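Local coordinates for protein 2',5'-phosphodiesterase 12 (Homo sapiens, PDB 4Z0V) that belongs to the endonuclease/exonuclease/phosphatase family, pairing an E-set-like N-terminal domain with a DNase I-like domain in which a magnesium ion is bound, at residues R17-G22 / C99-G104; F199-V204 / F216-K221; L246-L251 / M363-F368; P378-Y383 / D429-V434. All coordinates share one frame; numbering follows the deposited sequence. Where two conformers were deposited one is given.

Contact 1 of 4, residues R17-G22 / C99-G104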
loop_
_atom_site.group_PDB
_atom_site.type_symbol
_atom_site.label_atom_id
_atom_site.label_comp_id
_atom_site.label_asym_id
_atom_site.label_seq_id
_atom_site.Cartn_x
_atom_site.Cartn_y
_atom_site.Cartn_z
ATOM N N ARG A 17 -11.236 -7.823 -16.016
ATOM C CA ARG A 17 -11.494 -7.595 -17.448
ATOM C C ARG A 17 -10.304 -7.882 -18.299
ATOM O O ARG A 17 -10.430 -8.018 -19.512
ATOM C CB ARG A 17 -11.870 -6.131 -17.688
ATOM C CG ARG A 17 -13.157 -5.799 -17.075
ATOM C CD ARG A 17 -13.739 -4.556 -17.664
ATOM N NE ARG A 17 -14.985 -4.351 -16.962
ATOM C CZ ARG A 17 -16.147 -4.843 -17.356
ATOM N NH1 ARG A 17 -17.219 -4.684 -16.610
ATOM N NH2 ARG A 17 -16.246 -5.489 -18.514
ATOM N N TYR A 18 -9.144 -7.849 -17.671
ATOM C CA TYR A 18 -7.846 -8.044 -18.272
ATOM C C TYR A 18 -7.215 -9.254 -17.590
ATOM O O TYR A 18 -7.059 -9.256 -16.375
ATOM C CB TYR A 18 -7.013 -6.760 -18.072
ATOM C CG TYR A 18 -5.884 -6.515 -19.052
ATOM C CD1 TYR A 18 -5.602 -5.233 -19.513
ATOM C CD2 TYR A 18 -5.042 -7.548 -19.452
ATOM C CE1 TYR A 18 -4.561 -5.000 -20.414
ATOM C CE2 TYR A 18 -4.006 -7.328 -20.357
ATOM C CZ TYR A 18 -3.761 -6.053 -20.826
ATOM O OH TYR A 18 -2.722 -5.852 -21.701
ATOM N N ILE A 19 -6.961 -10.318 -18.355
ATOM C CA ILE A 19 -6.368 -11.534 -17.824
ATOM C C ILE A 19 -5.075 -11.792 -18.602
ATOM O O ILE A 19 -5.122 -11.861 -19.833
ATOM C CB ILE A 19 -7.377 -12.716 -17.902
ATOM C CG1 ILE A 19 -8.541 -12.498 -16.906
ATOM C CG2 ILE A 19 -6.651 -14.050 -17.653
ATOM C CD1 ILE A 19 -9.703 -13.437 -17.061
ATOM N N MET A 20 -3.937 -11.953 -17.889
ATOM C CA MET A 20 -2.646 -12.214 -18.531
ATOM C C MET A 20 -2.021 -13.491 -18.062
ATOM O O MET A 20 -2.098 -13.824 -16.870
ATOM C CB MET A 20 -1.643 -11.075 -18.261
ATOM C CG MET A 20 -2.065 -9.785 -18.841
ATOM S SD MET A 20 -0.859 -8.464 -18.582
ATOM C CE MET A 20 -0.823 -8.396 -16.982
ATOM N N ALA A 21 -1.312 -14.173 -18.974
ATOM C CA ALA A 21 -0.565 -15.385 -18.636
ATOM C C ALA A 21 0.485 -15.063 -17.573
ATOM O O ALA A 21 1.172 -14.059 -17.712
ATOM C CB ALA A 21 0.115 -15.933 -19.881
ATOM N N GLY A 22 0.559 -15.869 -16.519
ATOM C CA GLY A 22 1.519 -15.660 -15.435
ATOM C C GLY A 22 1.107 -14.644 -14.391
ATOM O O GLY A 22 1.866 -14.400 -13.438
ATOM N N CYS A 99 -13.012 -11.662 -21.818
ATOM C CA CYS A 99 -11.732 -11.573 -22.529
ATOM C C CYS A 99 -11.085 -12.936 -22.629
ATOM O O CYS A 99 -11.340 -13.781 -21.778
ATOM C CB CYS A 99 -10.813 -10.623 -21.763
ATOM S SG CYS A 99 -10.509 -11.153 -20.050
ATOM N N VAL A 100 -10.162 -13.108 -23.597
ATOM C CA VAL A 100 -9.298 -14.280 -23.639
ATOM C C VAL A 100 -8.024 -13.942 -22.834
ATOM O O VAL A 100 -7.683 -12.760 -22.659
ATOM C CB VAL A 100 -8.955 -14.758 -25.074
ATOM C CG1 VAL A 100 -10.219 -15.224 -25.819
ATOM C CG2 VAL A 100 -8.180 -13.688 -25.858
ATOM N N VAL A 101 -7.299 -14.969 -22.394
ATOM C CA VAL A 101 -6.010 -14.788 -21.739
ATOM C C VAL A 101 -5.059 -14.144 -22.775
ATOM O O VAL A 101 -5.045 -14.545 -23.956
ATOM C CB VAL A 101 -5.481 -16.165 -21.258
ATOM C CG1 VAL A 101 -4.045 -16.060 -20.729
ATOM C CG2 VAL A 101 -6.427 -16.788 -20.220
ATOM N N GLU A 102 -4.331 -13.125 -22.348
ATOM C CA GLU A 102 -3.362 -12.424 -23.200
ATOM C C GLU A 102 -1.956 -12.632 -22.711
ATOM O O GLU A 102 -1.750 -12.950 -21.534
ATOM C CB GLU A 102 -3.640 -10.921 -23.134
ATOM C CG GLU A 102 -4.533 -10.401 -24.229
ATOM C CD GLU A 102 -4.744 -8.915 -24.034
ATOM O OE1 GLU A 102 -3.754 -8.153 -24.134
ATOM O OE2 GLU A 102 -5.878 -8.526 -23.682
ATOM N N ALA A 103 -0.969 -12.353 -23.584
ATOM C CA ALA A 103 0.422 -12.354 -23.164
ATOM C C ALA A 103 0.604 -11.133 -22.253
ATOM O O ALA A 103 0.048 -10.060 -22.531
ATOM C CB ALA A 103 1.344 -12.254 -24.393
ATOM N N GLY A 104 1.337 -11.312 -21.172
ATOM C CA GLY A 104 1.630 -10.215 -20.263
ATOM C C GLY A 104 2.994 -9.649 -20.593
ATOM O O GLY A 104 3.615 -10.113 -21.547
HETATM O O HOH W 1 -7.391 -10.185 -21.189
HETATM O O HOH W 2 2.465 -13.378 -19.867
#
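The carbonyl oxygen of Glu102 receives two hydrogens from the facing backbone: Ala21 N donates a nearly straight bond to Glu102 O at 2.9 Å, and Met20 CA approaches Glu102 O at 3.2 Å as a CA-H...O contact. Glu102 N gives a bond to Ile19 O, also 2.9 Å, with a 161° angle at hydrogen. The two segments run 44° apart, and these bonds form a single bridge between Met20 and Glu102 rather than a ladder of strands. Water lengthens the pairing at both ends: one molecule joins Ile19 N to Val100 O, another Ala21 O to Gly104 N. The loops 17-22 and 99-104 belong to the E-set-like N-terminal domain, and their junction abuts helix 159-172 of the DNase I-like part, where Tyr18 and Met20 lie against Tyr161 and Leu165. Among the apolar groups, Ile19 CG2 meets Val101 CG2 at 3.8 Å, while the CD1 branch of Ile19 touches Cys99 SG. Both Ile19 and Val101 also pack on Leu77 of strand 77-82. The Met20 chain bends at chi3 (-61°), and its SD lies 3.5 Å from Gly104 CA, a close fit against a residue with no side chain. Tyr18 and Glu102 cross at about a right angle, with Tyr18 OH 3.5 Å from Glu102 OE1.

Contact 2 of 4, residues F199-V204 / F216-K221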
loop_
_atom_site.group_PDB
_atom_site.type_symbol
_atom_site.label_atom_id
_atom_site.label_comp_id
_atom_site.label_asym_id
_atom_site.label_seq_id
_atom_site.Cartn_x
_atom_site.Cartn_y
_atom_site.Cartn_z
ATOM N N PHE A 199 -5.189 -14.274 -0.661
ATOM C CA PHE A 199 -3.880 -14.650 -0.144
ATOM C C PHE A 199 -3.798 -14.490 1.390
ATOM O O PHE A 199 -2.705 -14.573 1.933
ATOM C CB PHE A 199 -2.765 -13.842 -0.867
ATOM C CG PHE A 199 -2.493 -14.369 -2.262
ATOM C CD1 PHE A 199 -3.328 -14.033 -3.328
ATOM C CD2 PHE A 199 -1.433 -15.244 -2.499
ATOM C CE1 PHE A 199 -3.077 -14.515 -4.616
ATOM C CE2 PHE A 199 -1.184 -15.739 -3.780
ATOM C CZ PHE A 199 -2.007 -15.370 -4.836
ATOM N N GLY A 200 -4.937 -14.295 2.062
ATOM C CA GLY A 200 -4.994 -14.285 3.523
ATOM C C GLY A 200 -4.833 -12.959 4.250
ATOM O O GLY A 200 -4.616 -12.961 5.461
ATOM N N LEU A 201 -4.998 -11.827 3.550
ATOM C CA LEU A 201 -4.907 -10.509 4.190
ATOM C C LEU A 201 -6.248 -9.792 4.157
ATOM O O LEU A 201 -7.009 -9.937 3.205
ATOM C CB LEU A 201 -3.843 -9.617 3.523
ATOM C CG LEU A 201 -2.392 -10.111 3.612
ATOM C CD1 LEU A 201 -2.024 -10.931 2.388
ATOM C CD2 LEU A 201 -1.434 -8.948 3.664
ATOM N N GLU A 202 -6.510 -9.008 5.175
ATOM C CA GLU A 202 -7.720 -8.191 5.308
ATOM C C GLU A 202 -7.288 -6.741 5.335
ATOM O O GLU A 202 -6.184 -6.448 5.789
ATOM C CB GLU A 202 -8.444 -8.584 6.596
ATOM C CG GLU A 202 -9.811 -8.004 6.813
ATOM C CD GLU A 202 -10.560 -8.790 7.882
ATOM O OE1 GLU A 202 -10.391 -8.467 9.079
ATOM O OE2 GLU A 202 -11.228 -9.789 7.529
ATOM N N GLY A 203 -8.114 -5.849 4.827
ATOM C CA GLY A 203 -7.689 -4.458 4.756
ATOM C C GLY A 203 -8.685 -3.423 5.230
ATOM O O GLY A 203 -9.891 -3.698 5.348
ATOM N N VAL A 204 -8.156 -2.215 5.493
ATOM C CA VAL A 204 -8.936 -1.038 5.898
ATOM C C VAL A 204 -8.511 0.140 5.000
ATOM O O VAL A 204 -7.358 0.224 4.534
ATOM C CB VAL A 204 -8.818 -0.731 7.412
ATOM C CG1 VAL A 204 -9.491 -1.834 8.242
ATOM C CG2 VAL A 204 -7.369 -0.532 7.844
ATOM N N PHE A 216 -3.276 -3.412 4.946
ATOM C CA PHE A 216 -3.685 -4.822 4.891
ATOM C C PHE A 216 -2.852 -5.611 5.879
ATOM O O PHE A 216 -1.696 -5.293 6.074
ATOM C CB PHE A 216 -3.531 -5.402 3.485
ATOM C CG PHE A 216 -4.597 -4.928 2.533
ATOM C CD1 PHE A 216 -4.436 -3.737 1.813
ATOM C CD2 PHE A 216 -5.735 -5.704 2.295
ATOM C CE1 PHE A 216 -5.424 -3.305 0.921
ATOM C CE2 PHE A 216 -6.729 -5.266 1.407
ATOM C CZ PHE A 216 -6.570 -4.061 0.742
ATOM N N TYR A 217 -3.447 -6.610 6.531
ATOM C CA TYR A 217 -2.702 -7.389 7.513
ATOM C C TYR A 217 -3.039 -8.850 7.332
ATOM O O TYR A 217 -4.182 -9.174 7.020
ATOM C CB TYR A 217 -2.991 -6.909 8.959
ATOM C CG TYR A 217 -4.472 -6.802 9.268
ATOM C CD1 TYR A 217 -5.192 -5.651 8.947
ATOM C CD2 TYR A 217 -5.169 -7.876 9.812
ATOM C CE1 TYR A 217 -6.573 -5.587 9.129
ATOM C CE2 TYR A 217 -6.546 -7.811 10.024
ATOM C CZ TYR A 217 -7.242 -6.668 9.676
ATOM O OH TYR A 217 -8.596 -6.604 9.908
ATOM N N ARG A 218 -2.036 -9.738 7.522
ATOM C CA ARG A 218 -2.239 -11.173 7.349
ATOM C C ARG A 218 -3.008 -11.741 8.524
ATOM O O ARG A 218 -2.522 -11.688 9.657
ATOM C CB ARG A 218 -0.897 -11.864 7.175
ATOM C CG ARG A 218 -1.034 -13.378 6.993
ATOM C CD ARG A 218 0.308 -14.014 6.624
ATOM N NE ARG A 218 0.794 -13.487 5.351
ATOM C CZ ARG A 218 0.337 -13.868 4.158
ATOM N NH1 ARG A 218 -0.558 -14.847 4.061
ATOM N NH2 ARG A 218 0.786 -13.289 3.056
ATOM N N LYS A 219 -4.183 -12.325 8.247
ATOM C CA LYS A 219 -5.095 -12.813 9.302
ATOM C C LYS A 219 -4.506 -13.979 10.099
ATOM O O LYS A 219 -4.787 -14.105 11.292
ATOM C CB LYS A 219 -6.462 -13.222 8.723
ATOM C CG LYS A 219 -7.304 -12.044 8.156
ATOM C CD LYS A 219 -7.751 -11.034 9.260
ATOM C CE LYS A 219 -8.885 -11.485 10.172
ATOM N NZ LYS A 219 -10.112 -11.853 9.419
ATOM N N SER A 220 -3.638 -14.774 9.475
ATOM C CA SER A 220 -3.025 -15.900 10.191
ATOM C C SER A 220 -2.010 -15.398 11.247
ATOM O O SER A 220 -1.657 -16.155 12.146
ATOM C CB SER A 220 -2.365 -16.872 9.222
ATOM O OG SER A 220 -1.176 -16.318 8.689
ATOM N N LYS A 221 -1.560 -14.131 11.148
ATOM C CA LYS A 221 -0.617 -13.592 12.115
ATOM C C LYS A 221 -1.203 -12.462 12.938
ATOM O O LYS A 221 -0.659 -12.171 13.997
ATOM C CB LYS A 221 0.663 -13.112 11.417
ATOM C CG LYS A 221 1.449 -14.292 10.865
ATOM C CD LYS A 221 2.586 -13.872 9.968
ATOM C CE LYS A 221 3.876 -13.776 10.723
ATOM N NZ LYS A 221 5.032 -13.658 9.803
HETATM O O HOH W 3 0.490 -15.069 0.897
HETATM O O HOH W 4 -4.059 -15.322 6.602
#
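Glu202 and Tyr217 lie side by side on one face of the hairpin, pointing the same way. Tyr217 OH gives a short but weak bond to Glu202 OE1 (2.7 Å), with the carboxylate turned 89° from the phenol ring. Lys219 NZ makes a salt bridge to Glu202 OE2 at 3.0 Å, coming from above the carboxylate plane; bends at chi2, chi3 and chi4 fold the lysine back over Glu202 CB. The Glu202 carbonyl oxygen sits over a face of the Tyr217 ring while accepting Tyr217 N at 2.8 Å, and Glu202 N bonds Tyr217 O in return. On the other face, Gly203 CA rests over the Phe216 ring, 3.8 Å from its centroid, a CH-pi contact in space that a side chain would need. Leu201 CD1 covers a face of the Arg218 guanidinium, 3.7 Å from NH2.

Further out, strands 201-207 and 211-218 form an antiparallel hairpin at the edge of the six-stranded sheet. Gly200, at positive phi, closes helix 185-198 in a Schellman motif, Leu201 N reaching Leu196 O, and its own carbonyl takes Lys219 N at 2.9 Å. Phe216 packs on this same helix through Leu192 and Val193. Arg218 NH1 adds a weak bond to Phe199 O; the same guanidinium is held more firmly by NE, in a salt bridge to Asp176, and by NH2, bonded to Ala175 O. Glu202 is thus held by hydroxyl and ammonium together, which would probably stabilise its negative charge, while the arginine charge is probably balanced mainly by Asp176, just before strand 177-184.

Contact 3 of 4, residues L246-L251 / M363-F368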
loop_
_atom_site.group_PDB
_atom_site.type_symbol
_atom_site.label_atom_id
_atom_site.label_comp_id
_atom_site.label_asym_id
_atom_site.label_seq_id
_atom_site.Cartn_x
_atom_site.Cartn_y
_atom_site.Cartn_z
ATOM N N LEU A 246 0.162 23.889 18.450
ATOM C CA LEU A 246 -0.696 24.963 17.970
ATOM C C LEU A 246 -0.210 26.304 18.547
ATOM O O LEU A 246 -0.111 27.281 17.804
ATOM C CB LEU A 246 -2.168 24.704 18.311
ATOM C CG LEU A 246 -3.190 25.616 17.618
ATOM C CD1 LEU A 246 -3.196 25.407 16.108
ATOM C CD2 LEU A 246 -4.586 25.393 18.178
ATOM N N GLU A 247 0.192 26.305 19.835
ATOM C CA GLU A 247 0.744 27.467 20.543
ATOM C C GLU A 247 2.042 27.969 19.885
ATOM O O GLU A 247 2.208 29.178 19.759
ATOM C CB GLU A 247 0.991 27.136 22.027
ATOM C CG GLU A 247 -0.266 27.236 22.882
ATOM C CD GLU A 247 -0.188 26.683 24.296
ATOM O OE1 GLU A 247 0.901 26.745 24.914
ATOM O OE2 GLU A 247 -1.236 26.218 24.802
ATOM N N LYS A 248 2.933 27.059 19.422
ATOM C CA LYS A 248 4.173 27.435 18.725
ATOM C C LYS A 248 3.885 28.146 17.389
ATOM O O LYS A 248 4.707 28.943 16.930
ATOM C CB LYS A 248 5.062 26.210 18.480
ATOM C CG LYS A 248 5.756 25.723 19.748
ATOM C CD LYS A 248 6.512 24.430 19.539
ATOM C CE LYS A 248 7.620 24.327 20.554
ATOM N NZ LYS A 248 7.538 23.071 21.333
ATOM N N LEU A 249 2.723 27.851 16.775
ATOM C CA LEU A 249 2.272 28.401 15.495
ATOM C C LEU A 249 1.507 29.737 15.620
ATOM O O LEU A 249 1.142 30.295 14.587
ATOM C CB LEU A 249 1.370 27.371 14.784
ATOM C CG LEU A 249 2.090 26.286 13.982
ATOM C CD1 LEU A 249 1.154 25.130 13.650
ATOM C CD2 LEU A 249 2.688 26.845 12.687
ATOM N N VAL A 250 1.269 30.253 16.852
ATOM C CA VAL A 250 0.507 31.502 17.060
ATOM C C VAL A 250 1.211 32.726 16.436
ATOM O O VAL A 250 0.527 33.574 15.876
ATOM C CB VAL A 250 0.110 31.793 18.539
ATOM C CG1 VAL A 250 -0.789 30.701 19.103
ATOM C CG2 VAL A 250 1.320 32.043 19.440
ATOM N N LEU A 251 2.551 32.798 16.490
ATOM C CA LEU A 251 3.286 33.940 15.923
ATOM C C LEU A 251 3.495 33.796 14.418
ATOM O O LEU A 251 4.030 34.710 13.786
ATOM C CB LEU A 251 4.645 34.115 16.623
ATOM C CG LEU A 251 4.565 34.574 18.079
ATOM C CD1 LEU A 251 5.518 33.782 18.948
ATOM C CD2 LEU A 251 4.816 36.056 18.199
ATOM N N MET A 363 10.779 26.971 14.774
ATOM C CA MET A 363 10.410 26.405 16.070
ATOM C C MET A 363 11.268 25.193 16.331
ATOM O O MET A 363 11.848 24.614 15.406
ATOM C CB MET A 363 8.898 26.081 16.162
ATOM C CG MET A 363 8.436 25.010 15.200
ATOM S SD MET A 363 6.686 24.576 15.322
ATOM C CE MET A 363 5.905 26.037 14.624
ATOM N N SER A 364 11.379 24.851 17.608
ATOM C CA SER A 364 12.112 23.697 18.096
ATOM C C SER A 364 11.106 22.573 18.325
ATOM O O SER A 364 10.046 22.821 18.900
ATOM C CB SER A 364 12.832 24.054 19.392
ATOM O OG SER A 364 13.694 23.000 19.797
ATOM N N LEU A 365 11.401 21.363 17.855
ATOM C CA LEU A 365 10.511 20.205 18.066
ATOM C C LEU A 365 11.296 19.061 18.631
ATOM O O LEU A 365 12.444 18.883 18.251
ATOM C CB LEU A 365 9.827 19.732 16.765
ATOM C CG LEU A 365 8.974 20.721 15.954
ATOM C CD1 LEU A 365 8.501 20.057 14.678
ATOM C CD2 LEU A 365 7.790 21.239 16.748
ATOM N N THR A 366 10.665 18.260 19.506
ATOM C CA THR A 366 11.293 17.089 20.113
ATOM C C THR A 366 10.333 15.922 20.189
ATOM O O THR A 366 9.141 16.119 20.387
ATOM C CB THR A 366 11.794 17.388 21.532
ATOM O OG1 THR A 366 10.725 17.916 22.305
ATOM C CG2 THR A 366 12.971 18.308 21.550
ATOM N N HIS A 367 10.859 14.708 20.065
ATOM C CA HIS A 367 10.030 13.506 20.229
ATOM C C HIS A 367 10.918 12.449 20.849
ATOM O O HIS A 367 12.157 12.518 20.704
ATOM C CB HIS A 367 9.332 13.041 18.925
ATOM C CG HIS A 367 10.235 12.347 17.958
ATOM N ND1 HIS A 367 10.515 10.999 18.080
ATOM C CD2 HIS A 367 10.894 12.836 16.883
ATOM C CE1 HIS A 367 11.347 10.710 17.091
ATOM N NE2 HIS A 367 11.607 11.786 16.343
ATOM N N PHE A 368 10.314 11.433 21.480
ATOM C CA PHE A 368 11.115 10.411 22.149
ATOM C C PHE A 368 11.030 9.043 21.504
ATOM O O PHE A 368 11.436 8.063 22.133
ATOM C CB PHE A 368 10.758 10.323 23.653
ATOM C CG PHE A 368 10.813 11.678 24.315
ATOM C CD1 PHE A 368 12.019 12.360 24.439
ATOM C CD2 PHE A 368 9.652 12.303 24.754
ATOM C CE1 PHE A 368 12.070 13.628 25.023
ATOM C CE2 PHE A 368 9.702 13.571 25.339
ATOM C CZ PHE A 368 10.910 14.229 25.459
#
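Met363 and Leu249 supply the apolar part of this contact, in the DNase I-like part of the chain but far from the metal. The methyl Met363 CE lies 3.8 Å from Leu249 CD2 and almost as near to Leu249 CG, the two side chains approaching at a slant. Met363 puts CG between its backbone N and carbonyl carbon (chi1 64°) and bends again at chi3 (72°), which turns CE in against Leu249. On the way, Met363 SD passes 3.9 Å from Lys248 CB. Leu365 CD2 borders the aliphatic part of Lys248 more loosely, and Trp352, which touches both Met363 and Leu365, continues the apolar patch, as does Ile300 of helix 295-316 beside Leu249.

The polar part is carried by one lysine and one carbonyl. The Lys248 chain extends so that CE comes 3.3 Å from Ser364 O, with NZ 3.5 Å from the same oxygen. A long, weak ion pair links NZ to Glu244 one helical turn back, and glycerol, probably from the crystallisation liquor, is about 3 Å from the lysine side chain. Lys248 and Leu249 thus meet the loop leading into strand 365-366 probably mainly by dispersion, the polarised CE methylene and the ammonium probably adding a modest electrostatic pull on the Ser364 carbonyl.

Contact 4 of 4, residues P378-Y383 / D429-V434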
loop_
_atom_site.group_PDB
_atom_site.type_symbol
_atom_site.label_atom_id
_atom_site.label_comp_id
_atom_site.label_asym_id
_atom_site.label_seq_id
_atom_site.Cartn_x
_atom_site.Cartn_y
_atom_site.Cartn_z
ATOM N N PRO A 378 17.663 4.404 0.190
ATOM C CA PRO A 378 17.956 4.061 -1.216
ATOM C C PRO A 378 18.255 5.303 -2.051
ATOM O O PRO A 378 17.839 6.412 -1.689
ATOM C CB PRO A 378 16.654 3.404 -1.704
ATOM C CG PRO A 378 15.951 2.949 -0.472
ATOM C CD PRO A 378 16.307 3.953 0.590
ATOM N N ALA A 379 18.947 5.117 -3.185
ATOM C CA ALA A 379 19.252 6.190 -4.133
ATOM C C ALA A 379 17.930 6.897 -4.514
ATOM O O ALA A 379 17.875 8.119 -4.591
ATOM C CB ALA A 379 19.951 5.614 -5.375
ATOM N N TYR A 380 16.831 6.118 -4.644
ATOM C CA TYR A 380 15.503 6.700 -4.915
ATOM C C TYR A 380 14.412 5.650 -4.697
ATOM O O TYR A 380 14.671 4.450 -4.799
ATOM C CB TYR A 380 15.388 7.278 -6.366
ATOM C CG TYR A 380 15.860 6.301 -7.423
ATOM C CD1 TYR A 380 15.045 5.255 -7.850
ATOM C CD2 TYR A 380 17.108 6.446 -8.028
ATOM C CE1 TYR A 380 15.484 4.335 -8.799
ATOM C CE2 TYR A 380 17.558 5.532 -8.982
ATOM C CZ TYR A 380 16.751 4.466 -9.348
ATOM O OH TYR A 380 17.180 3.557 -10.280
ATOM N N THR A 381 13.208 6.115 -4.406
ATOM C CA THR A 381 12.001 5.281 -4.293
ATOM C C THR A 381 10.963 5.829 -5.278
ATOM O O THR A 381 9.875 5.286 -5.403
ATOM C CB THR A 381 11.463 5.243 -2.842
ATOM O OG1 THR A 381 11.047 6.552 -2.472
ATOM C CG2 THR A 381 12.501 4.742 -1.835
ATOM N N ASN A 382 11.287 6.943 -5.931
ATOM C CA ASN A 382 10.446 7.594 -6.919
ATOM C C ASN A 382 11.346 7.963 -8.088
ATOM O O ASN A 382 12.378 8.585 -7.855
ATOM C CB ASN A 382 9.759 8.802 -6.309
ATOM C CG ASN A 382 8.975 9.653 -7.297
ATOM O OD1 ASN A 382 9.283 10.804 -7.494
ATOM N ND2 ASN A 382 7.881 9.154 -7.839
ATOM N N TYR A 383 11.023 7.512 -9.320
ATOM C CA TYR A 383 11.942 7.792 -10.448
ATOM C C TYR A 383 11.135 8.123 -11.699
ATOM O O TYR A 383 10.565 7.232 -12.330
ATOM C CB TYR A 383 12.861 6.585 -10.675
ATOM C CG TYR A 383 14.024 6.891 -11.591
ATOM C CD1 TYR A 383 13.877 6.852 -12.975
ATOM C CD2 TYR A 383 15.257 7.284 -11.075
ATOM C CE1 TYR A 383 14.946 7.126 -13.822
ATOM C CE2 TYR A 383 16.326 7.592 -11.916
ATOM C CZ TYR A 383 16.157 7.522 -13.290
ATOM O OH TYR A 383 17.175 7.861 -14.141
ATOM N N ASP A 429 4.905 5.146 -10.260
ATOM C CA ASP A 429 6.072 6.013 -10.401
ATOM C C ASP A 429 6.957 5.853 -9.148
ATOM O O ASP A 429 8.068 6.369 -9.106
ATOM C CB ASP A 429 5.687 7.480 -10.657
ATOM C CG ASP A 429 4.733 8.139 -9.682
ATOM O OD1 ASP A 429 4.019 7.416 -8.961
ATOM O OD2 ASP A 429 4.579 9.363 -9.756
ATOM N N HIS A 430 6.461 5.121 -8.130
ATOM C CA HIS A 430 7.225 4.787 -6.925
ATOM C C HIS A 430 7.619 3.320 -6.948
ATOM O O HIS A 430 7.057 2.537 -7.708
ATOM C CB HIS A 430 6.416 5.079 -5.653
ATOM C CG HIS A 430 6.226 6.530 -5.356
ATOM N ND1 HIS A 430 6.840 7.128 -4.260
ATOM C CD2 HIS A 430 5.445 7.441 -5.971
ATOM C CE1 HIS A 430 6.440 8.395 -4.265
ATOM N NE2 HIS A 430 5.600 8.633 -5.278
ATOM N N ILE A 431 8.560 2.940 -6.084
ATOM C CA ILE A 431 9.032 1.569 -5.932
ATOM C C ILE A 431 8.630 1.091 -4.549
ATOM O O ILE A 431 8.879 1.798 -3.567
ATOM C CB ILE A 431 10.556 1.531 -6.145
ATOM C CG1 ILE A 431 10.939 2.071 -7.544
ATOM C CG2 ILE A 431 11.099 0.127 -5.894
ATOM C CD1 ILE A 431 12.479 2.309 -7.732
ATOM N N ALA A 432 8.020 -0.096 -4.462
ATOM C CA ALA A 432 7.608 -0.663 -3.189
ATOM C C ALA A 432 8.782 -0.911 -2.293
ATOM O O ALA A 432 9.841 -1.391 -2.755
ATOM C CB ALA A 432 6.869 -1.990 -3.411
ATOM N N LEU A 433 8.623 -0.555 -1.019
ATOM C CA LEU A 433 9.622 -0.918 0.006
ATOM C C LEU A 433 9.167 -2.174 0.669
ATOM O O LEU A 433 7.998 -2.282 1.013
ATOM C CB LEU A 433 9.794 0.170 1.059
ATOM C CG LEU A 433 10.337 1.492 0.607
ATOM C CD1 LEU A 433 10.420 2.400 1.798
ATOM C CD2 LEU A 433 11.712 1.338 -0.059
ATOM N N VAL A 434 10.048 -3.165 0.799
ATOM C CA VAL A 434 9.684 -4.449 1.427
ATOM C C VAL A 434 10.812 -4.848 2.354
ATOM O O VAL A 434 11.975 -4.862 1.930
ATOM C CB VAL A 434 9.427 -5.567 0.377
ATOM C CG1 VAL A 434 8.824 -6.827 1.033
ATOM C CG2 VAL A 434 8.552 -5.083 -0.775
HETATM O O HOH W 5 6.532 11.240 -9.441
#
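Asn382 is laid over one face of the His430 ring: its CB stands 4.0 Å from the ring centroid and ND2 lies above the rim, the amide and imidazole planes 37° apart. CG anti to N (chi1 173°) carries the amide across to the Asp429 carbonyl, where ND2 gives a weak bond of 3.1 Å to Asp429 O. The same oxygen accepts Tyr383 N at 3.2 Å, a straighter bond. A water extends the amide's reach, taking ND2 and donating to Asp429 OD2, which Tyr149 OH also binds. Thr381 O in turn accepts Ile431 N at 2.8 Å. Ile431 CD1 meets the Tyr380 ring at its edge, 3.8 Å from CE1, while Tyr383 covers a face of that ring. Thr381 CG2 touches Leu433 CD2 at 3.9 Å.

Asp392 OD2 bonds both His430 ND1 and Thr381 OG1; the Asp429 side chain is about 4 Å from the magnesium ion. Thr381 and Asn382 form a classic beta bulge opposite Gly389, where strand 382-384 pairs with strand 387-397. The contact links that sheet of the DNase I-like fold to the one holding strand 433-439, which Leu433 begins, and helix 412-416 packs on Tyr380 and Ile431.

How the contacts relate
Contact 4 lies at the metal site, its Asp429 side chain about 4 Å from magnesium. Contacts 2 and 4 reach the same six-stranded sheet on opposite sides of the chain's centre, their centres about 24 Å apart: contact 2 pairs its outermost strand 201-207, while contact 4 leads into strand 433-439, next to the other outermost strand, 401-406. Contact 1 joins two loops of the N-terminal domain at its junction with the DNase I-like part, its nearest atoms about 9 Å from contact 2 and about 16 Å from contact 4. Contact 3 is remote, its centre about 31 Å from that of contact 4 and about 54 Å from that of contact 1.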